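Local coordinates for protein bifunctional enzyme cysn/cysc (Mycobacterium tuberculosis, PDB 4BZP) that phosphorylates adenosine 5'-phosphosulfate (APS) at its 3' position with ATP, as the kinase domain of the sulfate-activating complex, at residues G5-F10 with I104-V109; Y37-D42 with V80-I85; L66-T71 with R96-D101. All coordinates share one frame; numbering follows the deposited sequence. Where two conformers were deposited one is given.

Contact 1 (G5-F10 with I104-V109); sequences GKTVWF and IDFFEV
Thr7, Val8, Trp9 and Phe10 pair in register with Phe106, Phe107, Glu108 and Val109, two parallel strands inside the five-stranded sheet of a P-loop kinase. Four backbone hydrogen bonds alternate along the ladder: Thr7 N to Asp105 O, Phe107 N to Thr7 O, Trp9 N to Phe107 O (2.8 Å) and Val109 N to Trp9 O. Both Thr7 and Trp9 thus use their N-H and C=O on this neighbour, while Val8 and Phe10 bond to the strand 79-82 beyond. CA-H...O contacts, among them Phe10 CA to Val109 O at 3.3 Å, fill in between.

Apolar contacts occupy both faces. On the face of Thr7 and Trp9, the Phe106 ring slants against the root of the Trp9 side chain, CZ lying 3.4 Å from Trp9 CB; the planes of the Phe106 ring and the five-membered ring of Trp9 are inclined at 33°. With CG anti to the backbone N (chi1 178°), the Phe106 ring leans toward strand 6-11, while the far end of the indole leads away from strand 106-111. Helix 89-101 packs over this side, where Arg92 holds Glu108 in a salt bridge and His99 bonds Thr7. On the other face Val8 CG1 meets Val109 CG2 at 3.5 Å, and Val109 CG1 lies alongside Phe10 in the conformer given.

Polar contacts gather where the pair begins. One water donates to Gly5 O and accepts from Asp105 N. The extended Lys6 chain runs beside Asp105, yet NZ stays 4.3 Å from OD2, too far for a salt bridge; a second water accepts from Lys6 NZ at 2.7 Å and donates to Asp105 OD2.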
ATOM      1  N   GLY A   5      -9.877 -10.529   1.127  1.00 12.87           N
ATOM      2  CA  GLY A   5      -9.247 -11.151  -0.014  1.00 10.78           C
ATOM      3  C   GLY A   5      -8.117 -12.098   0.420  1.00  9.90           C
ATOM      4  O   GLY A   5      -8.034 -12.513   1.569  1.00 10.21           O
ATOM      5  N   LYS A   6      -7.273 -12.393  -0.515  1.00  8.71           N
ATOM      6  CA  LYS A   6      -6.229 -13.392  -0.368  1.00  8.33           C
ATOM      7  C   LYS A   6      -5.100 -12.957  -1.246  1.00  7.54           C
ATOM      8  O   LYS A   6      -5.290 -12.143  -2.170  1.00  7.32           O
ATOM      9  CB  LYS A   6      -6.716 -14.736  -0.908  1.00  9.68           C
ATOM     10  CG  LYS A   6      -8.039 -15.238  -0.370  1.00 12.12           C
ATOM     11  CD  LYS A   6      -8.464 -16.555  -0.914  1.00 14.04           C
ATOM     12  CE  LYS A   6      -9.857 -16.908  -0.344  1.00 17.27           C
ATOM     13  NZ  LYS A   6     -10.364 -18.085  -1.097  1.00 20.82           N
ATOM     14  N   THR A   7      -3.926 -13.559  -1.022  1.00  6.64           N
ATOM     15  CA  THR A   7      -2.745 -13.285  -1.849  1.00  6.46           C
ATOM     16  C   THR A   7      -2.152 -14.506  -2.504  1.00  5.97           C
ATOM     17  O   THR A   7      -1.929 -15.524  -1.847  1.00  6.04           O
ATOM     18  CB  THR A   7      -1.635 -12.584  -1.030  1.00  6.06           C
ATOM     19  OG1 THR A   7      -2.155 -11.308  -0.588  1.00  5.73           O
ATOM     20  CG2 THR A   7      -0.334 -12.365  -1.818  1.00  6.19           C
ATOM     21  N   VAL A   8      -1.905 -14.406  -3.816  1.00  5.64           N
ATOM     22  CA  VAL A   8      -1.128 -15.368  -4.545  1.00  6.27           C
ATOM     23  C   VAL A   8       0.259 -14.794  -4.776  1.00  5.79           C
ATOM     24  O   VAL A   8       0.393 -13.772  -5.450  1.00  6.66           O
ATOM     25  CB  VAL A   8      -1.792 -15.697  -5.895  1.00  7.07           C
ATOM     26  CG1 VAL A   8      -0.954 -16.720  -6.647  1.00  8.75           C
ATOM     27  CG2 VAL A   8      -3.202 -16.192  -5.682  1.00  8.30           C
ATOM     28  N   TRP A   9       1.278 -15.427  -4.225  1.00  5.88           N
ATOM     29  CA  TRP A   9       2.670 -14.967  -4.248  1.00  6.11           C
ATOM     30  C   TRP A   9       3.412 -15.869  -5.188  1.00  6.22           C
ATOM     31  O   TRP A   9       3.697 -17.066  -4.866  1.00  6.20           O
ATOM     32  CB  TRP A   9       3.253 -15.030  -2.846  1.00  6.89           C
ATOM     33  CG  TRP A   9       4.545 -14.334  -2.631  1.00  7.66           C
ATOM     34  CD1 TRP A   9       5.767 -14.839  -2.801  1.00 10.27           C
ATOM     35  CD2 TRP A   9       4.716 -12.966  -2.177  1.00  8.15           C
ATOM     36  NE1 TRP A   9       6.710 -13.874  -2.515  1.00 10.98           N
ATOM     37  CE2 TRP A   9       6.083 -12.731  -2.097  1.00  8.60           C
ATOM     38  CE3 TRP A   9       3.847 -11.937  -1.823  1.00  7.43           C
ATOM     39  CZ2 TRP A   9       6.603 -11.484  -1.671  1.00  8.41           C
ATOM     40  CZ3 TRP A   9       4.399 -10.723  -1.425  1.00  8.46           C
ATOM     41  CH2 TRP A   9       5.719 -10.542  -1.379  1.00  8.10           C
ATOM     42  N   PHE A  10       3.743 -15.373  -6.368  0.50  5.84           N
ATOM     43  CA  PHE A  10       4.520 -16.146  -7.272  0.50  5.96           C
ATOM     44  C   PHE A  10       5.978 -16.187  -6.865  0.50  6.25           C
ATOM     45  O   PHE A  10       6.544 -15.410  -6.034  0.50  6.37           O
ATOM     46  CB  PHE A  10       4.416 -15.613  -8.683  0.50  5.92           C
ATOM     47  CG  PHE A  10       3.072 -15.779  -9.288  0.50  5.69           C
ATOM     48  CD1 PHE A  10       2.090 -14.837  -9.068  0.50  6.06           C
ATOM     49  CD2 PHE A  10       2.774 -16.891 -10.054  0.50  6.02           C
ATOM     50  CE1 PHE A  10       0.833 -15.010  -9.587  0.50  5.93           C
ATOM     51  CE2 PHE A  10       1.516 -17.069 -10.571  0.50  5.77           C
ATOM     52  CZ  PHE A  10       0.555 -16.093 -10.386  0.50  5.95           C
ATOM     53  N   ILE A 104      -4.681 -13.351   6.692  1.00  9.23           N
ATOM     54  CA  ILE A 104      -4.983 -13.367   5.266  1.00  8.47           C
ATOM     55  C   ILE A 104      -4.429 -14.630   4.609  1.00  7.57           C
ATOM     56  O   ILE A 104      -3.237 -14.916   4.786  1.00  7.35           O
ATOM     57  CB  ILE A 104      -4.367 -12.139   4.530  1.00  9.04           C
ATOM     58  CG1 ILE A 104      -4.961 -10.852   5.111  1.00 10.25           C
ATOM     59  CG2 ILE A 104      -4.616 -12.172   3.028  1.00  8.98           C
ATOM     60  CD1 ILE A 104      -6.451 -10.676   4.963  1.00 11.34           C
ATOM     61  N   ASP A 105      -5.243 -15.342   3.841  1.00  7.60           N
ATOM     62  CA  ASP A 105      -4.799 -16.518   3.089  1.00  8.71           C
ATOM     63  C   ASP A 105      -3.680 -16.147   2.111  1.00  8.36           C
ATOM     64  O   ASP A 105      -3.721 -15.111   1.448  1.00  9.12           O
ATOM     65  CB  ASP A 105      -5.944 -17.093   2.271  1.00 10.68           C
ATOM     66  CG  ASP A 105      -6.960 -17.863   3.089  1.00 13.93           C
ATOM     67  OD1 ASP A 105      -6.820 -18.062   4.306  1.00 16.20           O
ATOM     68  OD2 ASP A 105      -7.915 -18.296   2.422  1.00 17.02           O
ATOM     69  N   PHE A 106      -2.684 -17.020   2.014  1.00  7.76           N
ATOM     70  CA  PHE A 106      -1.495 -16.811   1.224  1.00  7.18           C
ATOM     71  C   PHE A 106      -1.157 -18.095   0.516  1.00  7.28           C
ATOM     72  O   PHE A 106      -1.125 -19.175   1.144  1.00  7.69           O
ATOM     73  CB  PHE A 106      -0.345 -16.406   2.166  1.00  7.43           C
ATOM     74  CG  PHE A 106       1.016 -16.192   1.520  1.00  7.27           C
ATOM     75  CD1 PHE A 106       1.896 -17.252   1.313  1.00  7.62           C
ATOM     76  CD2 PHE A 106       1.419 -14.923   1.167  1.00  7.06           C
ATOM     77  CE1 PHE A 106       3.113 -17.044   0.721  1.00  7.57           C
ATOM     78  CE2 PHE A 106       2.685 -14.707   0.631  1.00  7.09           C
ATOM     79  CZ  PHE A 106       3.535 -15.760   0.423  1.00  6.91           C
ATOM     80  N   PHE A 107      -0.876 -17.993  -0.775  1.00  6.85           N
ATOM     81  CA  PHE A 107      -0.499 -19.144  -1.588  1.00  7.20           C
ATOM     82  C   PHE A 107       0.816 -18.865  -2.272  1.00  6.76           C
ATOM     83  O   PHE A 107       0.953 -17.875  -2.968  1.00  7.19           O
ATOM     84  CB  PHE A 107      -1.577 -19.437  -2.612  1.00  7.89           C
ATOM     85  CG  PHE A 107      -2.932 -19.633  -2.038  1.00  9.26           C
ATOM     86  CD1 PHE A 107      -3.332 -20.869  -1.629  1.00 10.61           C
ATOM     87  CD2 PHE A 107      -3.798 -18.550  -1.906  1.00  9.62           C
ATOM     88  CE1 PHE A 107      -4.609 -21.053  -1.097  1.00 12.17           C
ATOM     89  CE2 PHE A 107      -5.059 -18.725  -1.360  1.00 11.02           C
ATOM     90  CZ  PHE A 107      -5.450 -19.975  -0.964  1.00 11.77           C
ATOM     91  N   GLU A 108       1.771 -19.767  -2.112  1.00  5.65           N
ATOM     92  CA  GLU A 108       3.084 -19.732  -2.768  0.50  6.15           C
ATOM     93  C   GLU A 108       2.939 -20.531  -4.059  1.00  6.07           C
ATOM     94  O   GLU A 108       2.736 -21.766  -4.006  1.00  6.23           O
ATOM     95  CB  GLU A 108       4.245 -20.283  -1.881  0.50  6.49           C
ATOM     96  CG  GLU A 108       5.626 -20.186  -2.584  0.50  6.84           C
ATOM     97  CD  GLU A 108       6.764 -20.985  -1.974  0.50  6.90           C
ATOM     98  OE1 GLU A 108       6.551 -22.165  -1.806  0.50  9.05           O
ATOM     99  OE2 GLU A 108       7.866 -20.465  -1.678  0.50  7.24           O
ATOM    100  N   VAL A 109       3.062 -19.882  -5.189  1.00  5.77           N
ATOM    101  CA  VAL A 109       2.909 -20.503  -6.498  1.00  5.56           C
ATOM    102  C   VAL A 109       4.234 -20.455  -7.210  1.00  5.18           C
ATOM    103  O   VAL A 109       4.802 -19.381  -7.476  1.00  5.29           O
ATOM    104  CB  VAL A 109       1.827 -19.839  -7.311  1.00  5.91           C
ATOM    105  CG1 VAL A 109       1.786 -20.460  -8.698  1.00  6.15           C
ATOM    106  CG2 VAL A 109       0.479 -19.962  -6.604  1.00  6.55           C
TER
HETATM  107  O   HOH W   1      -7.863 -14.416   3.420  1.00 13.25           O
HETATM  108  O   HOH W   2      -8.739 -19.979   0.042  1.00 26.86           O

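Contact 2 (Y37-D42 with V80-I85); sequences YVLDGD and VLVPAI
Val38 and Pro83 meet nearly at right angles: CG1 of the valine, anti to its own N (chi1 176°), stands 3.9 Å from CD of the proline ring. The other branch, CG2, slants across Leu81 and reaches its CD1 at 4.1 Å, so the two methyls of Val38 divide between Leu81 in the strand and Pro83 just past its end. Helix 18-31 covers this side, with Met23 against Val38 and Val25 against Leu81.

Leu39, just past the strand, lays its CB 3.9 Å from Val80 CG1, and its branch end leads on to Leu66 of helix 56-75. Leu72 of the second subunit also packs on Leu39, and Cys76 of that subunit on Tyr37, which places this edge beside the dimer interface.

The backbones beneath are the parallel strands 36-38 and 79-82, the former outermost in the chain's P-loop kinase sheet. Leu81 is held through both its N-H and its C=O: the N-H goes to Tyr37 O (2.9 Å) and the O accepts from Leu39 N (2.8 Å). One step further, Pro83 has no N-H to continue the ladder, and its CD instead packs 3.3 Å from Leu39 O, which also receives a CA-H...O contact from Val82.

Past this point the two segments separate. Asp40, the N-cap of the short helix 41-44, crosses the proline ring at about a right angle, OD2 lying 3.8 Å from Pro83 CG. Its other oxygen, OD1, accepts from Asp42 N on the anti side, 21° out of the carboxylate plane. Pro83 also touches P-loop residues near the bound ADP.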
ATOM      1  N   TYR A  37      -6.130  -7.823  -8.327  1.00  9.65           N
ATOM      2  CA  TYR A  37      -5.159  -6.782  -8.554  1.00 10.04           C
ATOM      3  C   TYR A  37      -3.781  -7.368  -8.631  1.00  8.59           C
ATOM      4  O   TYR A  37      -3.373  -8.088  -7.727  1.00  8.30           O
ATOM      5  CB  TYR A  37      -5.194  -5.819  -7.372  1.00 12.55           C
ATOM      6  CG  TYR A  37      -4.329  -4.606  -7.565  1.00 13.39           C
ATOM      7  CD1 TYR A  37      -4.793  -3.516  -8.295  1.00 16.90           C
ATOM      8  CD2 TYR A  37      -3.052  -4.556  -7.050  1.00 14.62           C
ATOM      9  CE1 TYR A  37      -3.992  -2.389  -8.469  1.00 19.18           C
ATOM     10  CE2 TYR A  37      -2.251  -3.474  -7.237  1.00 16.20           C
ATOM     11  CZ  TYR A  37      -2.741  -2.388  -7.910  1.00 18.84           C
ATOM     12  OH  TYR A  37      -1.949  -1.302  -8.081  1.00 23.61           O
ATOM     13  N   VAL A  38      -3.069  -7.011  -9.683  1.00  7.42           N
ATOM     14  CA  VAL A  38      -1.689  -7.445  -9.878  1.00  7.36           C
ATOM     15  C   VAL A  38      -0.786  -6.410  -9.278  1.00  8.37           C
ATOM     16  O   VAL A  38      -0.755  -5.249  -9.739  1.00  9.56           O
ATOM     17  CB  VAL A  38      -1.332  -7.688 -11.364  1.00  6.98           C
ATOM     18  CG1 VAL A  38       0.143  -8.046 -11.496  1.00  7.34           C
ATOM     19  CG2 VAL A  38      -2.218  -8.773 -11.936  1.00  7.28           C
ATOM     20  N   LEU A  39      -0.091  -6.784  -8.217  1.00  8.62           N
ATOM     21  CA  LEU A  39       0.814  -5.938  -7.482  1.00  8.85           C
ATOM     22  C   LEU A  39       2.232  -6.265  -7.890  1.00 10.46           C
ATOM     23  O   LEU A  39       2.805  -7.288  -7.481  1.00 11.97           O
ATOM     24  CB  LEU A  39       0.577  -6.157  -5.988  1.00  8.41           C
ATOM     25  CG  LEU A  39       1.477  -5.317  -5.074  1.00  9.47           C
ATOM     26  CD1 LEU A  39       1.125  -3.865  -5.180  1.00 10.07           C
ATOM     27  CD2 LEU A  39       1.371  -5.808  -3.648  1.00 10.29           C
ATOM     28  N   ASP A  40       2.762  -5.395  -8.734  1.00 14.67           N
ATOM     29  CA  ASP A  40       4.082  -5.655  -9.339  1.00 17.41           C
ATOM     30  C   ASP A  40       5.059  -4.616  -8.772  1.00 17.11           C
ATOM     31  O   ASP A  40       4.843  -3.403  -8.877  1.00 17.19           O
ATOM     32  CB  ASP A  40       3.991  -5.609 -10.866  1.00 22.05           C
ATOM     33  CG  ASP A  40       5.263  -6.155 -11.573  1.00 25.72           C
ATOM     34  OD1 ASP A  40       6.385  -5.882 -11.133  1.00 31.98           O
ATOM     35  OD2 ASP A  40       5.129  -6.874 -12.588  1.00 32.13           O
ATOM     36  N   GLY A  41       6.097  -5.146  -8.159  1.00 17.13           N
ATOM     37  CA  GLY A  41       7.178  -4.331  -7.588  1.00 17.97           C
ATOM     38  C   GLY A  41       7.805  -3.362  -8.583  1.00 19.49           C
ATOM     39  O   GLY A  41       8.241  -2.269  -8.205  1.00 18.92           O
ATOM     40  N   ASP A  42       7.883  -3.733  -9.854  1.00 20.60           N
ATOM     41  CA  ASP A  42       8.486  -2.823 -10.829  1.00 22.70           C
ATOM     42  C   ASP A  42       7.689  -1.518 -10.889  1.00 23.23           C
ATOM     43  O   ASP A  42       8.302  -0.427 -10.904  1.00 25.18           O
ATOM     44  CB  ASP A  42       8.606  -3.466 -12.213  1.00 25.89           C
ATOM     45  CG  ASP A  42       9.729  -4.503 -12.280  1.00 29.63           C
ATOM     46  OD1 ASP A  42      10.507  -4.620 -11.310  1.00 34.53           O
ATOM     47  OD2 ASP A  42       9.856  -5.183 -13.338  1.00 36.10           O
ATOM     48  N   VAL A  80      -5.102 -10.520  -4.520  1.00  6.13           N
ATOM     49  CA  VAL A  80      -3.820  -9.892  -4.866  1.00  5.99           C
ATOM     50  C   VAL A  80      -2.889 -10.910  -5.522  1.00  5.76           C
ATOM     51  O   VAL A  80      -2.742 -12.006  -4.997  1.00  6.45           O
ATOM     52  CB  VAL A  80      -3.131  -9.280  -3.646  1.00  5.99           C
ATOM     53  CG1 VAL A  80      -1.872  -8.495  -4.023  1.00  6.62           C
ATOM     54  CG2 VAL A  80      -4.096  -8.338  -2.906  1.00  6.58           C
ATOM     55  N   LEU A  81      -2.292 -10.543  -6.625  1.00  5.76           N
ATOM     56  CA  LEU A  81      -1.402 -11.421  -7.403  1.00  6.09           C
ATOM     57  C   LEU A  81      -0.062 -10.751  -7.460  1.00  5.76           C
ATOM     58  O   LEU A  81       0.033  -9.600  -7.963  1.00  6.14           O
ATOM     59  CB  LEU A  81      -1.970 -11.597  -8.792  1.00  7.01           C
ATOM     60  CG  LEU A  81      -3.356 -12.243  -8.790  1.00  8.37           C
ATOM     61  CD1 LEU A  81      -4.270 -11.731  -9.880  1.00  8.68           C
ATOM     62  CD2 LEU A  81      -3.219 -13.752  -8.910  1.00  9.21           C
ATOM     63  N   VAL A  82       0.983 -11.386  -6.935  1.00  5.52           N
ATOM     64  CA  VAL A  82       2.313 -10.752  -6.808  1.00  5.82           C
ATOM     65  C   VAL A  82       3.306 -11.541  -7.625  1.00  6.16           C
ATOM     66  O   VAL A  82       3.777 -12.619  -7.202  1.00  6.14           O
ATOM     67  CB  VAL A  82       2.755 -10.728  -5.355  1.00  6.32           C
ATOM     68  CG1 VAL A  82       4.090  -9.984  -5.227  1.00  6.95           C
ATOM     69  CG2 VAL A  82       1.700 -10.092  -4.485  1.00  6.56           C
ATOM     70  N   PRO A  83       3.674 -11.013  -8.816  1.00  6.08           N
ATOM     71  CA  PRO A  83       4.595 -11.748  -9.676  1.00  6.56           C
ATOM     72  C   PRO A  83       6.062 -11.409  -9.528  1.00  7.87           C
ATOM     73  O   PRO A  83       6.767 -11.245 -10.578  1.00 10.30           O
ATOM     74  CB  PRO A  83       4.110 -11.358 -11.054  1.00  6.87           C
ATOM     75  CG  PRO A  83       3.649  -9.958 -10.896  1.00  6.98           C
ATOM     76  CD  PRO A  83       3.006  -9.917  -9.546  1.00  6.82           C
ATOM     77  N   ALA A  84       6.584 -11.550  -8.334  1.00  7.94           N
ATOM     78  CA  ALA A  84       7.999 -11.247  -8.063  1.00  7.92           C
ATOM     79  C   ALA A  84       8.837 -12.503  -8.126  1.00  7.52           C
ATOM     80  O   ALA A  84       8.359 -13.617  -7.879  1.00  8.50           O
ATOM     81  CB  ALA A  84       8.136 -10.561  -6.722  1.00 10.05           C
ATOM     82  N   ILE A  85      10.095 -12.347  -8.466  1.00  6.74           N
ATOM     83  CA  ILE A  85      11.000 -13.469  -8.562  1.00  6.31           C
ATOM     84  C   ILE A  85      11.089 -14.161  -7.212  1.00  6.68           C
ATOM     85  O   ILE A  85      11.049 -15.406  -7.149  1.00  6.09           O
ATOM     86  CB  ILE A  85      12.376 -13.065  -9.069  1.00  6.18           C
ATOM     87  CG1 ILE A  85      12.274 -12.676 -10.548  1.00  6.38           C
ATOM     88  CG2 ILE A  85      13.421 -14.206  -8.932  1.00  6.43           C
ATOM     89  CD1 ILE A  85      13.523 -12.068 -11.096  1.00  7.05           C
TER

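Contact 3 (L66-T71 with R96-D101); sequences LSHVAT and RKVHAD
Val98 gives up the most surface of any residue here, its two methyls wedged between Ser67, His68 and Thr71 where two helices pack side by side. These are helices 56-75 and 89-101 of the P-loop kinase fold, lying together on one side of the parallel sheet; their short segments run in the same general direction, 30° apart, with axes 9.1 Å from each other. Val98 CG1 sits over one face of the His68 imidazole, displaced toward the rim, in a CH-pi contact 3.8 Å from the ring centroid. CG2 goes to Ser67, 3.5 Å from OG, and also lies near His68 NE2. Ser67 OG is itself hydrogen-bonded to Arg64 O in its own helix, and the methyl packs against it. Beyond Val98, His68 also packs against Gly47 of the second subunit.

His99, second in buried area, lies deeper. Its CG is anti to the carbonyl carbon (chi1 -78°), and the ring extends from there across the gap toward helix 56-75. Ala70 CB touches the ring at its edge, 3.7 Å from NE2, while CE1 comes 3.4 Å from Ser67 O. Both ring nitrogens have partners, ND1 on Ala95 O and NE2 on Thr7 OG1 in strand 6-11, which should hold the imidazole's rotation and tie the helix pair to the sheet below.

Thr71 closes the interface with one methyl shared by both partners. In the conformer given, CG2 is 3.6 Å from Val98 CG1 and makes a CH-pi contact over the centre of the His99 ring, 3.4 Å from the centroid and only 2° off the ring normal.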
ATOM      1  N   LEU A  66       6.258  -5.099  -0.304  1.00  9.35           N
ATOM      2  CA  LEU A  66       5.248  -5.697  -1.158  1.00  9.59           C
ATOM      3  C   LEU A  66       4.351  -6.607  -0.300  1.00  7.78           C
ATOM      4  O   LEU A  66       3.107  -6.644  -0.508  1.00  7.87           O
ATOM      5  CB  LEU A  66       5.902  -6.487  -2.312  1.00 11.92           C
ATOM      6  CG  LEU A  66       6.283  -5.837  -3.645  1.00 14.53           C
ATOM      7  CD1 LEU A  66       7.108  -6.720  -4.521  1.00 15.24           C
ATOM      8  CD2 LEU A  66       5.016  -5.600  -4.412  1.00 16.34           C
ATOM      9  N   SER A  67       4.910  -7.380   0.610  1.00  7.19           N
ATOM     10  CA  SER A  67       4.073  -8.245   1.418  1.00  7.40           C
ATOM     11  C   SER A  67       3.051  -7.482   2.266  1.00  7.10           C
ATOM     12  O   SER A  67       1.920  -7.933   2.392  1.00  6.72           O
ATOM     13  CB  SER A  67       4.891  -9.204   2.263  1.00  7.42           C
ATOM     14  OG  SER A  67       5.533  -8.593   3.383  1.00  7.05           O
ATOM     15  N   HIS A  68       3.417  -6.327   2.790  1.00  6.87           N
ATOM     16  CA  HIS A  68       2.491  -5.498   3.559  1.00  7.26           C
ATOM     17  C   HIS A  68       1.468  -4.789   2.689  1.00  7.12           C
ATOM     18  O   HIS A  68       0.299  -4.675   3.069  1.00  7.83           O
ATOM     19  CB  HIS A  68       3.288  -4.488   4.399  1.00  7.35           C
ATOM     20  CG  HIS A  68       3.960  -5.107   5.575  1.00  7.79           C
ATOM     21  ND1 HIS A  68       3.290  -5.550   6.698  1.00  8.98           N
ATOM     22  CD2 HIS A  68       5.268  -5.340   5.807  1.00  8.02           C
ATOM     23  CE1 HIS A  68       4.146  -6.093   7.535  1.00  8.65           C
ATOM     24  NE2 HIS A  68       5.355  -6.001   7.009  1.00  8.66           N
ATOM     25  N   VAL A  69       1.851  -4.354   1.490  1.00  7.50           N
ATOM     26  CA  VAL A  69       0.886  -3.764   0.573  1.00  7.81           C
ATOM     27  C   VAL A  69      -0.110  -4.821   0.163  1.00  7.50           C
ATOM     28  O   VAL A  69      -1.308  -4.569   0.113  1.00  7.54           O
ATOM     29  CB  VAL A  69       1.543  -3.071  -0.610  1.00  8.79           C
ATOM     30  CG1 VAL A  69       0.500  -2.589  -1.590  1.00  9.13           C
ATOM     31  CG2 VAL A  69       2.474  -1.977  -0.108  1.00  8.58           C
ATOM     32  N   ALA A  70       0.370  -6.033  -0.110  1.00  7.08           N
ATOM     33  CA  ALA A  70      -0.564  -7.101  -0.439  1.00  7.12           C
ATOM     34  C   ALA A  70      -1.538  -7.380   0.684  1.00  8.18           C
ATOM     35  O   ALA A  70      -2.734  -7.603   0.407  1.00  7.61           O
ATOM     36  CB  ALA A  70       0.200  -8.348  -0.779  1.00  6.98           C
ATOM     37  N   THR A  71      -1.085  -7.393   1.928  1.00  8.78           N
ATOM     38  CA  THR A  71      -2.023  -7.690   3.045  0.50  9.79           C
ATOM     39  C   THR A  71      -3.002  -6.589   3.166  1.00 10.22           C
ATOM     40  O   THR A  71      -4.196  -6.849   3.446  1.00 11.14           O
ATOM     41  CB  THR A  71      -1.402  -7.941   4.440  0.50 10.01           C
ATOM     42  OG1 THR A  71      -0.788  -6.730   4.903  0.50  9.76           O
ATOM     43  CG2 THR A  71      -0.462  -9.118   4.420  0.50 10.34           C
ATOM     44  N   ARG A  96       4.909 -14.854   3.792  1.00  6.68           N
ATOM     45  CA  ARG A  96       3.825 -15.703   4.269  1.00  7.14           C
ATOM     46  C   ARG A  96       3.472 -15.285   5.710  1.00  7.30           C
ATOM     47  O   ARG A  96       2.297 -15.153   6.028  1.00  7.86           O
ATOM     48  CB  ARG A  96       4.204 -17.142   4.191  1.00  7.43           C
ATOM     49  CG  ARG A  96       3.099 -18.013   4.748  1.00  7.65           C
ATOM     50  CD  ARG A  96       3.486 -19.465   4.717  1.00  8.31           C
ATOM     51  NE  ARG A  96       3.518 -20.034   3.359  1.00  8.36           N
ATOM     52  CZ  ARG A  96       2.486 -20.549   2.723  1.00  8.63           C
ATOM     53  NH1 ARG A  96       1.239 -20.466   3.195  1.00  9.73           N
ATOM     54  NH2 ARG A  96       2.664 -21.073   1.503  1.00  8.18           N
ATOM     55  N   LYS A  97       4.489 -15.074   6.534  1.00  7.16           N
ATOM     56  CA  LYS A  97       4.243 -14.763   7.960  1.00  8.43           C
ATOM     57  C   LYS A  97       3.519 -13.420   8.070  1.00  7.99           C
ATOM     58  O   LYS A  97       2.616 -13.257   8.909  1.00  8.48           O
ATOM     59  CB  LYS A  97       5.558 -14.739   8.718  1.00  9.87           C
ATOM     60  CG  LYS A  97       5.366 -14.291  10.151  1.00 14.05           C
ATOM     61  CD  LYS A  97       6.671 -14.451  10.882  1.00 17.95           C
ATOM     62  CE  LYS A  97       6.585 -13.763  12.241  1.00 22.32           C
ATOM     63  NZ  LYS A  97       5.478 -14.377  12.998  1.00 25.28           N
ATOM     64  N   VAL A  98       3.834 -12.416   7.277  1.00  7.68           N
ATOM     65  CA  VAL A  98       3.110 -11.173   7.285  1.00  7.18           C
ATOM     66  C   VAL A  98       1.623 -11.452   7.057  1.00  7.27           C
ATOM     67  O   VAL A  98       0.744 -10.833   7.689  1.00  7.38           O
ATOM     68  CB  VAL A  98       3.695 -10.160   6.255  1.00  7.75           C
ATOM     69  CG1 VAL A  98       2.772  -8.999   6.017  1.00  8.45           C
ATOM     70  CG2 VAL A  98       5.057  -9.640   6.732  1.00  8.20           C
ATOM     71  N   HIS A  99       1.321 -12.284   6.087  1.00  7.25           N
ATOM     72  CA  HIS A  99      -0.081 -12.611   5.780  1.00  7.31           C
ATOM     73  C   HIS A  99      -0.716 -13.394   6.910  1.00  8.05           C
ATOM     74  O   HIS A  99      -1.830 -13.022   7.344  1.00  8.18           O
ATOM     75  CB  HIS A  99      -0.151 -13.379   4.470  1.00  7.64           C
ATOM     76  CG  HIS A  99      -0.005 -12.494   3.279  1.00  8.23           C
ATOM     77  ND1 HIS A  99       1.203 -11.928   2.918  1.00  7.74           N
ATOM     78  CD2 HIS A  99      -0.916 -12.009   2.417  1.00  8.43           C
ATOM     79  CE1 HIS A  99       1.019 -11.162   1.855  1.00  8.54           C
ATOM     80  NE2 HIS A  99      -0.264 -11.178   1.543  1.00  8.51           N
ATOM     81  N   ALA A 100      -0.034 -14.389   7.426  1.00  8.46           N
ATOM     82  CA  ALA A 100      -0.629 -15.202   8.492  1.00  8.25           C
ATOM     83  C   ALA A 100      -0.879 -14.341   9.725  1.00  8.39           C
ATOM     84  O   ALA A 100      -1.921 -14.527  10.385  1.00  8.97           O
ATOM     85  CB  ALA A 100       0.285 -16.373   8.805  1.00  8.38           C
ATOM     86  N   ASP A 101       0.048 -13.468  10.056  1.00  8.52           N
ATOM     87  CA  ASP A 101      -0.136 -12.586  11.227  1.00  9.26           C
ATOM     88  C   ASP A 101      -1.370 -11.702  11.054  1.00 10.18           C
ATOM     89  O   ASP A 101      -2.035 -11.347  12.073  1.00 11.11           O
ATOM     90  CB  ASP A 101       1.079 -11.692  11.461  1.00  9.99           C
ATOM     91  CG  ASP A 101       2.312 -12.403  11.982  1.00 11.55           C
ATOM     92  OD1 ASP A 101       2.235 -13.531  12.461  1.00 12.55           O
ATOM     93  OD2 ASP A 101       3.380 -11.751  11.910  1.00 14.32           O
TER

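In the fold
From the N terminus, strand 6-11 comes first and pairs with strand 106-111 only after the segments of both other contacts have passed, so contact 1 closes the longest loop and encloses them. Within that loop, strand 36-38 and helix 56-75 appear in turn, then strand 79-82 returns to close contact 2, and helix 89-101 comes back against 56-75 to close contact 3. Contacts 2 and 3 therefore cross, their segments alternating along the chain. Contacts 1 and 2 join in one sheet through bonds between strands 6-11 and 79-82. Contact 3 lies over the sheet, meeting contact 1 through His99 and contact 2 where Leu39 packs on Leu66; contacts 2 and 3 both touch the second subunit.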